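Local coordinates for glycosylation Associate Protein 3 (Streptococcus agalactiae serotype V, PDB 6OYC) that probably acts in the glycosylation and accessory Sec export of cell-surface proteins, as part of the Gap123 complex, and appears to have a sugar-binding role, at residues 67-71 with 138-142; 85-91 with 118-124; 203-209 with 239-244. One frame throughout, in Å; residues are numbered along the deposited sequence.

How the contacts relate
From the N terminus, the chain first enters contact 1 at 67-71, on strand 69-78. The next strand, 84-91, carries the first half of contact 2. After strands 97-103 and 107-111 the chain returns as strand 118-125, and contact 2 closes. Strand 130-140 follows and closes contact 1, so contact 2 is nested inside its loop. The two contacts belong to two antiparallel sheets that touch where Leu138 packs against Tyr119. Contact 3 comes later and closes a loop that holds helix 206-218, parallel-sheet strand 223-227 and helix 231-243, on the opposite side of the chain's centre. Its centre lies about 36 Å from that of contact 1 and about 40 Å from that of contact 2.

Contact 1: 67-71 with 138-142; sequences GTRYS and LEEVT
The chi1 of Tyr70 (-60°) sets CG anti to the carbonyl carbon and brings the ring across Glu140. CD1 comes 3.5 Å from Glu140 CA, and CE1 lies 3.7 Å from Glu140 CB. Of the Glu140 side chain, CB alone meets the ring. The chain leads on from there, and its OE1 makes a weak hydrogen bond to Thr3 N. Tyr70 OH hydrogen-bonds to the backbone N of Arg65, which anchors the far end of the ring. Leu138 CD1 packs 4.0 Å from Tyr70 CB.

The backbones pair as antiparallel strands 69-78 and 130-140, in a sheet where 130-140 also pairs with strands 4-7 and 29-33. Both segments lie within the accessory Sec family region. Tyr70 and Glu140 form a non-hydrogen-bonded pair. Their side chains set off in diverging directions, yet CD1 and CE1 of the ring still meet CA and CB of Glu140. Ser71 and Glu139 form the hydrogen-bonded pair. Ser71 N donates to Glu139 O at 2.7 Å, almost straight at the hydrogen. Glu139 N returns a bond to Ser71 O at 3.0 Å.

Past the paired residues, Val141 N donates a hydrogen bond to Arg69 O at 3.2 Å. Val141 CG2 sits over the peptide between Tyr70 and Ser71. Val141 CG1 meets Arg69 NE at 4.1 Å, and the two side chains cross at about a right angle. Glu139 OE1 hydrogen-bonds to Tyr176 OH.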
loop_
_atom_site.group_PDB
_atom_site.type_symbol
_atom_site.label_atom_id
_atom_site.label_comp_id
_atom_site.label_asym_id
_atom_site.label_seq_id
_atom_site.Cartn_x
_atom_site.Cartn_y
_atom_site.Cartn_z
ATOM N N GLY C 67 -13.938 21.487 -10.085
ATOM C CA GLY C 67 -13.194 21.947 -11.237
ATOM C C GLY C 67 -11.805 21.362 -11.395
ATOM O O GLY C 67 -11.172 21.600 -12.425
ATOM N N THR C 68 -11.310 20.605 -10.418
ATOM C CA THR C 68 -10.019 19.940 -10.546
ATOM C C THR C 68 -10.192 18.610 -11.277
ATOM O O THR C 68 -11.263 17.991 -11.232
ATOM C CB THR C 68 -9.403 19.753 -9.151
ATOM O OG1 THR C 68 -9.055 21.042 -8.635
ATOM C CG2 THR C 68 -8.149 18.836 -9.140
ATOM N N ARG C 69 -9.152 18.207 -12.010
ATOM C CA ARG C 69 -9.145 16.927 -12.708
ATOM C C ARG C 69 -8.605 15.838 -11.796
ATOM O O ARG C 69 -7.618 16.042 -11.094
ATOM C CB ARG C 69 -8.270 16.978 -13.959
ATOM C CG ARG C 69 -8.721 17.918 -15.056
ATOM C CD ARG C 69 -7.888 17.726 -16.346
ATOM N NE ARG C 69 -6.448 17.895 -16.127
ATOM C CZ ARG C 69 -5.836 19.074 -16.052
ATOM N NH1 ARG C 69 -6.539 20.191 -16.181
ATOM N NH2 ARG C 69 -4.524 19.139 -15.851
ATOM N N TYR C 70 -9.222 14.664 -11.845
ATOM C CA TYR C 70 -8.721 13.524 -11.104
ATOM C C TYR C 70 -8.689 12.281 -11.984
ATOM O O TYR C 70 -9.452 12.139 -12.945
ATOM C CB TYR C 70 -9.559 13.259 -9.848
ATOM C CG TYR C 70 -9.569 14.412 -8.874
ATOM C CD1 TYR C 70 -8.632 14.499 -7.845
ATOM C CD2 TYR C 70 -10.533 15.419 -8.976
ATOM C CE1 TYR C 70 -8.656 15.567 -6.938
ATOM C CE2 TYR C 70 -10.567 16.479 -8.081
ATOM C CZ TYR C 70 -9.631 16.547 -7.067
ATOM O OH TYR C 70 -9.679 17.610 -6.200
ATOM N N SER C 71 -7.788 11.378 -11.620
ATOM C CA SER C 71 -7.659 10.066 -12.232
ATOM C C SER C 71 -8.149 8.989 -11.266
ATOM O O SER C 71 -7.763 8.974 -10.090
ATOM C CB SER C 71 -6.204 9.792 -12.612
ATOM O OG SER C 71 -6.068 8.463 -13.069
ATOM N N LEU C 138 -7.186 6.923 -6.604
ATOM C CA LEU C 138 -7.747 8.218 -6.947
ATOM C C LEU C 138 -6.691 9.290 -6.681
ATOM O O LEU C 138 -6.215 9.427 -5.546
ATOM C CB LEU C 138 -9.010 8.476 -6.121
ATOM C CG LEU C 138 -9.698 9.827 -6.247
ATOM C CD1 LEU C 138 -10.263 9.975 -7.660
ATOM C CD2 LEU C 138 -10.803 9.927 -5.203
ATOM N N GLU C 139 -6.331 10.049 -7.717
ATOM C CA GLU C 139 -5.296 11.064 -7.588
ATOM C C GLU C 139 -5.611 12.244 -8.496
ATOM O O GLU C 139 -6.229 12.091 -9.555
ATOM C CB GLU C 139 -3.920 10.500 -7.948
ATOM C CG GLU C 139 -3.959 9.719 -9.244
ATOM C CD GLU C 139 -2.620 9.105 -9.609
ATOM O OE1 GLU C 139 -1.582 9.759 -9.344
ATOM O OE2 GLU C 139 -2.614 7.974 -10.157
ATOM N N GLU C 140 -5.150 13.419 -8.094
ATOM C CA GLU C 140 -5.291 14.562 -8.979
ATOM C C GLU C 140 -4.252 14.486 -10.086
ATOM O O GLU C 140 -3.197 13.867 -9.941
ATOM C CB GLU C 140 -5.188 15.887 -8.222
ATOM C CG GLU C 140 -3.926 16.102 -7.456
ATOM C CD GLU C 140 -3.964 17.399 -6.660
ATOM O OE1 GLU C 140 -3.757 17.335 -5.429
ATOM O OE2 GLU C 140 -4.225 18.470 -7.263
ATOM N N VAL C 141 -4.595 15.085 -11.212
ATOM C CA VAL C 141 -3.781 15.025 -12.413
ATOM C C VAL C 141 -2.887 16.256 -12.439
ATOM O O VAL C 141 -3.379 17.392 -12.430
ATOM C CB VAL C 141 -4.665 14.954 -13.664
ATOM C CG1 VAL C 141 -3.810 14.959 -14.901
ATOM C CG2 VAL C 141 -5.529 13.711 -13.609
ATOM N N THR C 142 -1.576 16.026 -12.449
ATOM C CA THR C 142 -0.574 17.092 -12.482
ATOM C C THR C 142 0.680 16.622 -13.220
ATOM O O THR C 142 1.321 15.646 -12.813
ATOM C CB THR C 142 -0.171 17.553 -11.057
ATOM O OG1 THR C 142 0.172 16.412 -10.260
ATOM C CG2 THR C 142 -1.304 18.337 -10.385
#

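Contact 2: 85-91 with 118-124; sequences FVRIEFY and TYTISLI
Phe85 and Ile124 meet at one end of a regular antiparallel pairing between strands 84-91 and 118-125. These are the two inner strands of a four-stranded antiparallel sheet. Hydrogen-bonded and non-hydrogen-bonded pairs alternate from Phe85-Ile124 to Tyr91-Thr118. Each of the four hydrogen-bonded pairs has two backbone bonds.

Ile124 can be followed outward. Its CB lies over one face of the Phe85 ring, 3.9 Å from the centroid, in a CH-pi contact. CG2 comes 3.4 Å from Phe85 CZ. CG1 skirts CE2 of the ring. At the tip, CD1 lies 3.6 Å from Phe85 CE2 and also touches CB of Arg87. Phe85 CG sits between its backbone N and carbonyl carbon (chi1 66°), which lays the ring over Ile124.

On the same sheet face, Arg87 forms a side-on salt bridge with Glu89, within one strand. NE and NH2 both hydrogen-bond to Glu89 OE1, from the same face of the carboxylate plane. OE1 lies in the guanidinium plane. Glu89 OE2 hydrogen-bonds to Ser97 OG, and Phe100 forms a cation-pi contact with Arg87.

The opposite face, with Val86, Ile88, Phe90, Tyr119, Ile121 and Leu123, is buried. Val86 CG1 meets Ile121 CG2 at 3.4 Å. Ile88 CD1 reaches Tyr119 CD2 at 3.7 Å, and Phe90 CD1 packs on Tyr119 CB. Val86 and Ile121 also touch Leu72 and Leu136 of the neighbouring sheet, as in a sandwich. Tyr119 OH hydrogen-bonds to Pro62 O.

Back on the Arg87 face, one water donates to Arg87 O and also hydrogen-bonds to Thr120 OG1 and Ser122 OG. Ser122 OG also hydrogen-bonds to Thr45 OG1. A second water links Thr120 OG1 to Tyr91 OH, at 2.8 Å from each oxygen.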
loop_
_atom_site.group_PDB
_atom_site.type_symbol
_atom_site.label_atom_id
_atom_site.label_comp_id
_atom_site.label_asym_id
_atom_site.label_seq_id
_atom_site.Cartn_x
_atom_site.Cartn_y
_atom_site.Cartn_z
ATOM N N PHE C 85 -17.031 -3.115 -13.388
ATOM C CA PHE C 85 -16.803 -1.700 -13.636
ATOM C C PHE C 85 -17.062 -0.870 -12.378
ATOM O O PHE C 85 -17.479 -1.375 -11.329
ATOM C CB PHE C 85 -17.631 -1.198 -14.835
ATOM C CG PHE C 85 -19.115 -1.213 -14.623
ATOM C CD1 PHE C 85 -19.864 -2.341 -14.946
ATOM C CD2 PHE C 85 -19.772 -0.090 -14.143
ATOM C CE1 PHE C 85 -21.247 -2.361 -14.755
ATOM C CE2 PHE C 85 -21.151 -0.095 -13.958
ATOM C CZ PHE C 85 -21.892 -1.235 -14.267
ATOM N N VAL C 86 -16.762 0.424 -12.496
ATOM C CA VAL C 86 -16.743 1.342 -11.372
ATOM C C VAL C 86 -17.560 2.575 -11.741
ATOM O O VAL C 86 -17.354 3.177 -12.800
ATOM C CB VAL C 86 -15.302 1.728 -10.974
ATOM C CG1 VAL C 86 -15.305 2.717 -9.833
ATOM C CG2 VAL C 86 -14.513 0.495 -10.566
ATOM N N ARG C 87 -18.480 2.946 -10.867
ATOM C CA ARG C 87 -19.329 4.112 -11.030
ATOM C C ARG C 87 -19.002 5.120 -9.931
ATOM O O ARG C 87 -19.144 4.821 -8.733
ATOM C CB ARG C 87 -20.796 3.699 -10.972
ATOM C CG ARG C 87 -21.787 4.830 -11.147
ATOM C CD ARG C 87 -23.203 4.249 -11.393
ATOM N NE ARG C 87 -24.258 5.226 -11.104
ATOM C CZ ARG C 87 -25.309 5.462 -11.890
ATOM N NH1 ARG C 87 -25.462 4.793 -13.031
ATOM N NH2 ARG C 87 -26.216 6.364 -11.527
ATOM N N ILE C 88 -18.560 6.306 -10.338
ATOM C CA ILE C 88 -18.451 7.440 -9.436
ATOM C C ILE C 88 -19.665 8.326 -9.656
ATOM O O ILE C 88 -19.978 8.694 -10.797
ATOM C CB ILE C 88 -17.131 8.206 -9.648
ATOM C CG1 ILE C 88 -17.044 9.413 -8.723
ATOM C CG2 ILE C 88 -16.944 8.637 -11.089
ATOM C CD1 ILE C 88 -15.610 9.933 -8.584
ATOM N N GLU C 89 -20.370 8.646 -8.575
ATOM C CA GLU C 89 -21.595 9.428 -8.649
ATOM C C GLU C 89 -21.503 10.629 -7.719
ATOM O O GLU C 89 -21.005 10.510 -6.597
ATOM C CB GLU C 89 -22.825 8.580 -8.283
ATOM C CG GLU C 89 -24.152 9.282 -8.572
ATOM C CD GLU C 89 -25.285 8.307 -8.899
ATOM O OE1 GLU C 89 -25.088 7.074 -8.836
ATOM O OE2 GLU C 89 -26.386 8.782 -9.213
ATOM N N PHE C 90 -22.001 11.775 -8.181
ATOM C CA PHE C 90 -21.936 13.026 -7.447
ATOM C C PHE C 90 -23.322 13.422 -6.943
ATOM O O PHE C 90 -24.341 13.173 -7.606
ATOM C CB PHE C 90 -21.319 14.125 -8.325
ATOM C CG PHE C 90 -20.049 13.676 -9.038
ATOM C CD1 PHE C 90 -18.867 13.483 -8.335
ATOM C CD2 PHE C 90 -20.056 13.403 -10.398
ATOM C CE1 PHE C 90 -17.694 13.042 -8.989
ATOM C CE2 PHE C 90 -18.892 12.967 -11.058
ATOM C CZ PHE C 90 -17.714 12.787 -10.347
ATOM N N TYR C 91 -23.355 14.024 -5.754
ATOM C CA TYR C 91 -24.598 14.341 -5.067
ATOM C C TYR C 91 -24.519 15.764 -4.549
ATOM O O TYR C 91 -23.476 16.194 -4.036
ATOM C CB TYR C 91 -24.887 13.367 -3.898
ATOM C CG TYR C 91 -25.069 11.928 -4.351
ATOM C CD1 TYR C 91 -23.972 11.079 -4.506
ATOM C CD2 TYR C 91 -26.342 11.423 -4.640
ATOM C CE1 TYR C 91 -24.131 9.772 -4.931
ATOM C CE2 TYR C 91 -26.511 10.121 -5.057
ATOM C CZ TYR C 91 -25.405 9.299 -5.210
ATOM O OH TYR C 91 -25.577 8.003 -5.619
ATOM N N THR C 118 -21.126 15.911 -2.233
ATOM C CA THR C 118 -20.424 14.685 -1.875
ATOM C C THR C 118 -20.338 13.770 -3.093
ATOM O O THR C 118 -20.899 14.056 -4.156
ATOM C CB THR C 118 -21.122 13.941 -0.723
ATOM O OG1 THR C 118 -22.390 13.456 -1.175
ATOM C CG2 THR C 118 -21.319 14.860 0.468
ATOM N N TYR C 119 -19.646 12.643 -2.934
ATOM C CA TYR C 119 -19.618 11.662 -4.011
ATOM C C TYR C 119 -19.413 10.267 -3.431
ATOM O O TYR C 119 -18.971 10.096 -2.295
ATOM C CB TYR C 119 -18.542 12.002 -5.071
ATOM C CG TYR C 119 -17.094 11.860 -4.620
ATOM C CD1 TYR C 119 -16.504 12.793 -3.761
ATOM C CD2 TYR C 119 -16.313 10.783 -5.048
ATOM C CE1 TYR C 119 -15.184 12.656 -3.347
ATOM C CE2 TYR C 119 -14.979 10.639 -4.639
ATOM C CZ TYR C 119 -14.424 11.578 -3.792
ATOM O OH TYR C 119 -13.116 11.440 -3.391
ATOM N N THR C 120 -19.776 9.269 -4.215
ATOM C CA THR C 120 -19.566 7.878 -3.857
ATOM C C THR C 120 -18.880 7.184 -5.017
ATOM O O THR C 120 -18.964 7.624 -6.161
ATOM C CB THR C 120 -20.881 7.142 -3.566
ATOM O OG1 THR C 120 -21.647 7.094 -4.770
ATOM C CG2 THR C 120 -21.694 7.832 -2.448
ATOM N N ILE C 121 -18.226 6.067 -4.728
ATOM C CA ILE C 121 -17.675 5.210 -5.772
ATOM C C ILE C 121 -18.154 3.799 -5.496
ATOM O O ILE C 121 -18.055 3.326 -4.362
ATOM C CB ILE C 121 -16.136 5.275 -5.825
ATOM C CG1 ILE C 121 -15.676 6.713 -6.091
ATOM C CG2 ILE C 121 -15.633 4.357 -6.889
ATOM C CD1 ILE C 121 -14.162 6.933 -5.960
ATOM N N SER C 122 -18.687 3.136 -6.523
ATOM C CA SER C 122 -19.282 1.815 -6.381
ATOM C C SER C 122 -18.629 0.830 -7.335
ATOM O O SER C 122 -18.470 1.116 -8.526
ATOM C CB SER C 122 -20.787 1.855 -6.643
ATOM O OG SER C 122 -21.452 2.521 -5.600
ATOM N N LEU C 123 -18.245 -0.323 -6.798
ATOM C CA LEU C 123 -17.861 -1.473 -7.601
ATOM C C LEU C 123 -19.129 -2.182 -8.052
ATOM O O LEU C 123 -19.987 -2.512 -7.224
ATOM C CB LEU C 123 -17.000 -2.418 -6.770
ATOM C CG LEU C 123 -15.882 -3.259 -7.364
ATOM C CD1 LEU C 123 -14.825 -2.353 -7.987
ATOM C CD2 LEU C 123 -15.266 -4.137 -6.251
ATOM N N ILE C 124 -19.266 -2.402 -9.354
ATOM C CA ILE C 124 -20.480 -3.001 -9.896
ATOM C C ILE C 124 -20.124 -4.245 -10.702
ATOM O O ILE C 124 -19.284 -4.191 -11.608
ATOM C CB ILE C 124 -21.277 -1.995 -10.739
ATOM C CG1 ILE C 124 -21.619 -0.778 -9.881
ATOM C CG2 ILE C 124 -22.540 -2.643 -11.258
ATOM C CD1 ILE C 124 -22.437 0.258 -10.583
HETATM O O HOH W 1 -21.089 5.287 -6.832
HETATM O O HOH W 2 -24.158 5.884 -4.377
#

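Contact 3: 203-209 with 239-244; sequences LILPELE and YYAKKF. With GOL (glycerol), chain S.
The N-terminal turn of helix 206-218, with the loop before it, meets the C-terminal end of helix 231-243. Leu205 is the N-cap residue. Its carbonyl O accepts from Leu208 N and Glu209 N, and its own N donates to Tyr240 OH at 3.0 Å. The same hydroxyl donates to Leu203 O at 2.6 Å. Tyr240 OH thus bridges two backbone groups of the loop on either side of Ile204. Leu208 CD2 packs at 3.6 Å from Tyr240 CE2, and the two side chains cross at about a right angle.

Tyr239 is held between two aliphatic groups. Ile204 CG2 lies over one ring face, 3.9 Å from the centroid, and Lys243 CG covers the opposite face. Glu209 CG lies opposite the backbone N (chi1 -179°) and the chain is extended, which carries the carboxylate to the edge of the Tyr239 ring. Tyr239 OH donates to Glu209 OE2 at 2.8 Å, on the syn side but 32° out of the carboxylate plane. Glu209 OE1 makes a long salt bridge, 3.7 Å, to Lys243 NZ. Phe244 CZ touches Glu209 O and CG.

A glycerol, probably from the crystallisation liquor, hydrogen-bonds through O2 to Tyr239 OH and weakly through O3 to Glu209 OE2. The two helices and parallel strand 223-227 between them in sequence form the alternating helix-strand-helix order of an alpha/beta fold with a parallel sheet.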
loop_
_atom_site.group_PDB
_atom_site.type_symbol
_atom_site.label_atom_id
_atom_site.label_comp_id
_atom_site.label_asym_id
_atom_site.label_seq_id
_atom_site.Cartn_x
_atom_site.Cartn_y
_atom_site.Cartn_z
ATOM N N LEU C 203 7.649 -5.697 0.949
ATOM C CA LEU C 203 9.062 -5.559 0.638
ATOM C C LEU C 203 9.875 -6.755 1.118
ATOM O O LEU C 203 11.104 -6.720 1.070
ATOM C CB LEU C 203 9.594 -4.253 1.226
ATOM C CG LEU C 203 8.933 -3.072 0.522
ATOM C CD1 LEU C 203 9.308 -1.744 1.172
ATOM C CD2 LEU C 203 9.294 -3.080 -0.955
ATOM N N ILE C 204 9.214 -7.807 1.588
ATOM C CA ILE C 204 9.862 -9.078 1.874
ATOM C C ILE C 204 9.727 -9.903 0.603
ATOM O O ILE C 204 8.675 -10.482 0.337
ATOM C CB ILE C 204 9.232 -9.765 3.085
ATOM C CG1 ILE C 204 9.413 -8.873 4.311
ATOM C CG2 ILE C 204 9.825 -11.159 3.300
ATOM C CD1 ILE C 204 8.798 -9.393 5.562
ATOM N N LEU C 205 10.779 -9.913 -0.213
ATOM C CA LEU C 205 10.705 -10.466 -1.563
ATOM C C LEU C 205 11.794 -11.513 -1.767
ATOM O O LEU C 205 12.990 -11.213 -1.584
ATOM C CB LEU C 205 10.837 -9.358 -2.610
ATOM C CG LEU C 205 9.742 -8.302 -2.477
ATOM C CD1 LEU C 205 10.005 -7.114 -3.377
ATOM C CD2 LEU C 205 8.364 -8.920 -2.747
ATOM N N PRO C 206 11.428 -12.734 -2.165
ATOM C CA PRO C 206 12.440 -13.768 -2.431
ATOM C C PRO C 206 13.516 -13.319 -3.398
ATOM O O PRO C 206 14.675 -13.741 -3.259
ATOM C CB PRO C 206 11.612 -14.923 -3.006
ATOM C CG PRO C 206 10.225 -14.708 -2.455
ATOM C CD PRO C 206 10.054 -13.214 -2.397
ATOM N N GLU C 207 13.178 -12.445 -4.353
ATOM C CA GLU C 207 14.182 -11.967 -5.303
ATOM C C GLU C 207 15.141 -10.963 -4.670
ATOM O O GLU C 207 16.277 -10.819 -5.133
ATOM C CB GLU C 207 13.508 -11.368 -6.537
ATOM C CG GLU C 207 13.052 -12.428 -7.535
ATOM C CD GLU C 207 13.971 -13.672 -7.549
ATOM O OE1 GLU C 207 15.057 -13.614 -8.179
ATOM O OE2 GLU C 207 13.606 -14.714 -6.939
ATOM N N LEU C 208 14.716 -10.271 -3.616
ATOM C CA LEU C 208 15.613 -9.348 -2.927
ATOM C C LEU C 208 16.456 -10.075 -1.885
ATOM O O LEU C 208 17.641 -9.767 -1.713
ATOM C CB LEU C 208 14.803 -8.226 -2.280
ATOM C CG LEU C 208 15.578 -7.112 -1.587
ATOM C CD1 LEU C 208 16.559 -6.438 -2.540
ATOM C CD2 LEU C 208 14.607 -6.106 -0.959
ATOM N N GLU C 209 15.848 -11.033 -1.182
ATOM C CA GLU C 209 16.607 -11.941 -0.327
ATOM C C GLU C 209 17.695 -12.650 -1.125
ATOM O O GLU C 209 18.852 -12.730 -0.692
ATOM C CB GLU C 209 15.664 -12.958 0.317
ATOM C CG GLU C 209 16.354 -13.925 1.253
ATOM C CD GLU C 209 15.390 -14.653 2.166
ATOM O OE1 GLU C 209 15.866 -15.341 3.089
ATOM O OE2 GLU C 209 14.160 -14.547 1.975
ATOM N N TYR C 239 13.138 -8.178 8.865
ATOM C CA TYR C 239 13.219 -9.555 8.399
ATOM C C TYR C 239 14.579 -9.840 7.774
ATOM O O TYR C 239 15.207 -10.870 8.054
ATOM C CB TYR C 239 12.096 -9.822 7.396
ATOM C CG TYR C 239 12.276 -11.097 6.612
ATOM C CD1 TYR C 239 11.770 -12.306 7.086
ATOM C CD2 TYR C 239 12.952 -11.096 5.401
ATOM C CE1 TYR C 239 11.929 -13.481 6.365
ATOM C CE2 TYR C 239 13.123 -12.260 4.681
ATOM C CZ TYR C 239 12.611 -13.452 5.165
ATOM O OH TYR C 239 12.781 -14.610 4.433
ATOM N N TYR C 240 15.040 -8.944 6.905
ATOM C CA TYR C 240 16.359 -9.115 6.315
ATOM C C TYR C 240 17.443 -9.171 7.397
ATOM O O TYR C 240 18.359 -10.000 7.319
ATOM C CB TYR C 240 16.617 -7.995 5.299
ATOM C CG TYR C 240 15.687 -8.080 4.094
ATOM C CD1 TYR C 240 15.439 -9.298 3.478
ATOM C CD2 TYR C 240 15.043 -6.954 3.592
ATOM C CE1 TYR C 240 14.593 -9.395 2.391
ATOM C CE2 TYR C 240 14.194 -7.044 2.492
ATOM C CZ TYR C 240 13.969 -8.270 1.902
ATOM O OH TYR C 240 13.126 -8.399 0.820
ATOM N N ALA C 241 17.327 -8.334 8.439
ATOM C CA ALA C 241 18.338 -8.326 9.491
ATOM C C ALA C 241 18.348 -9.633 10.272
ATOM O O ALA C 241 19.405 -10.053 10.753
ATOM C CB ALA C 241 18.128 -7.150 10.442
ATOM N N LYS C 242 17.203 -10.298 10.404
ATOM C CA LYS C 242 17.230 -11.565 11.109
ATOM C C LYS C 242 17.836 -12.664 10.242
ATOM O O LYS C 242 18.524 -13.552 10.757
ATOM C CB LYS C 242 15.824 -11.922 11.578
ATOM C CG LYS C 242 15.587 -13.389 11.836
ATOM C CD LYS C 242 15.854 -13.762 13.281
ATOM C CE LYS C 242 15.487 -15.245 13.532
ATOM N NZ LYS C 242 15.653 -15.685 14.962
ATOM N N LYS C 243 17.624 -12.598 8.931
ATOM C CA LYS C 243 18.215 -13.575 8.029
ATOM C C LYS C 243 19.700 -13.332 7.777
ATOM O O LYS C 243 20.404 -14.289 7.448
ATOM C CB LYS C 243 17.462 -13.585 6.695
ATOM C CG LYS C 243 16.107 -14.256 6.757
ATOM C CD LYS C 243 16.252 -15.743 7.085
ATOM C CE LYS C 243 15.704 -16.626 5.969
ATOM N NZ LYS C 243 16.538 -17.846 5.747
ATOM N N PHE C 244 20.192 -12.095 7.921
ATOM C CA PHE C 244 21.574 -11.738 7.583
ATOM C C PHE C 244 22.218 -10.924 8.697
ATOM O O PHE C 244 22.254 -9.691 8.636
ATOM C CB PHE C 244 21.652 -10.953 6.275
ATOM C CG PHE C 244 21.000 -11.639 5.099
ATOM C CD1 PHE C 244 21.578 -12.753 4.516
ATOM C CD2 PHE C 244 19.816 -11.148 4.559
ATOM C CE1 PHE C 244 20.984 -13.379 3.423
ATOM C CE2 PHE C 244 19.211 -11.772 3.465
ATOM C CZ PHE C 244 19.797 -12.891 2.900
HETATM C C1 GOL S . 8.300 -14.879 3.182
HETATM O O1 GOL S . 8.204 -15.130 4.550
HETATM C C2 GOL S . 9.790 -15.053 2.840
HETATM O O2 GOL S . 10.293 -16.249 3.350
HETATM C C3 GOL S . 9.877 -14.975 1.286
HETATM O O3 GOL S . 11.223 -14.715 0.948
#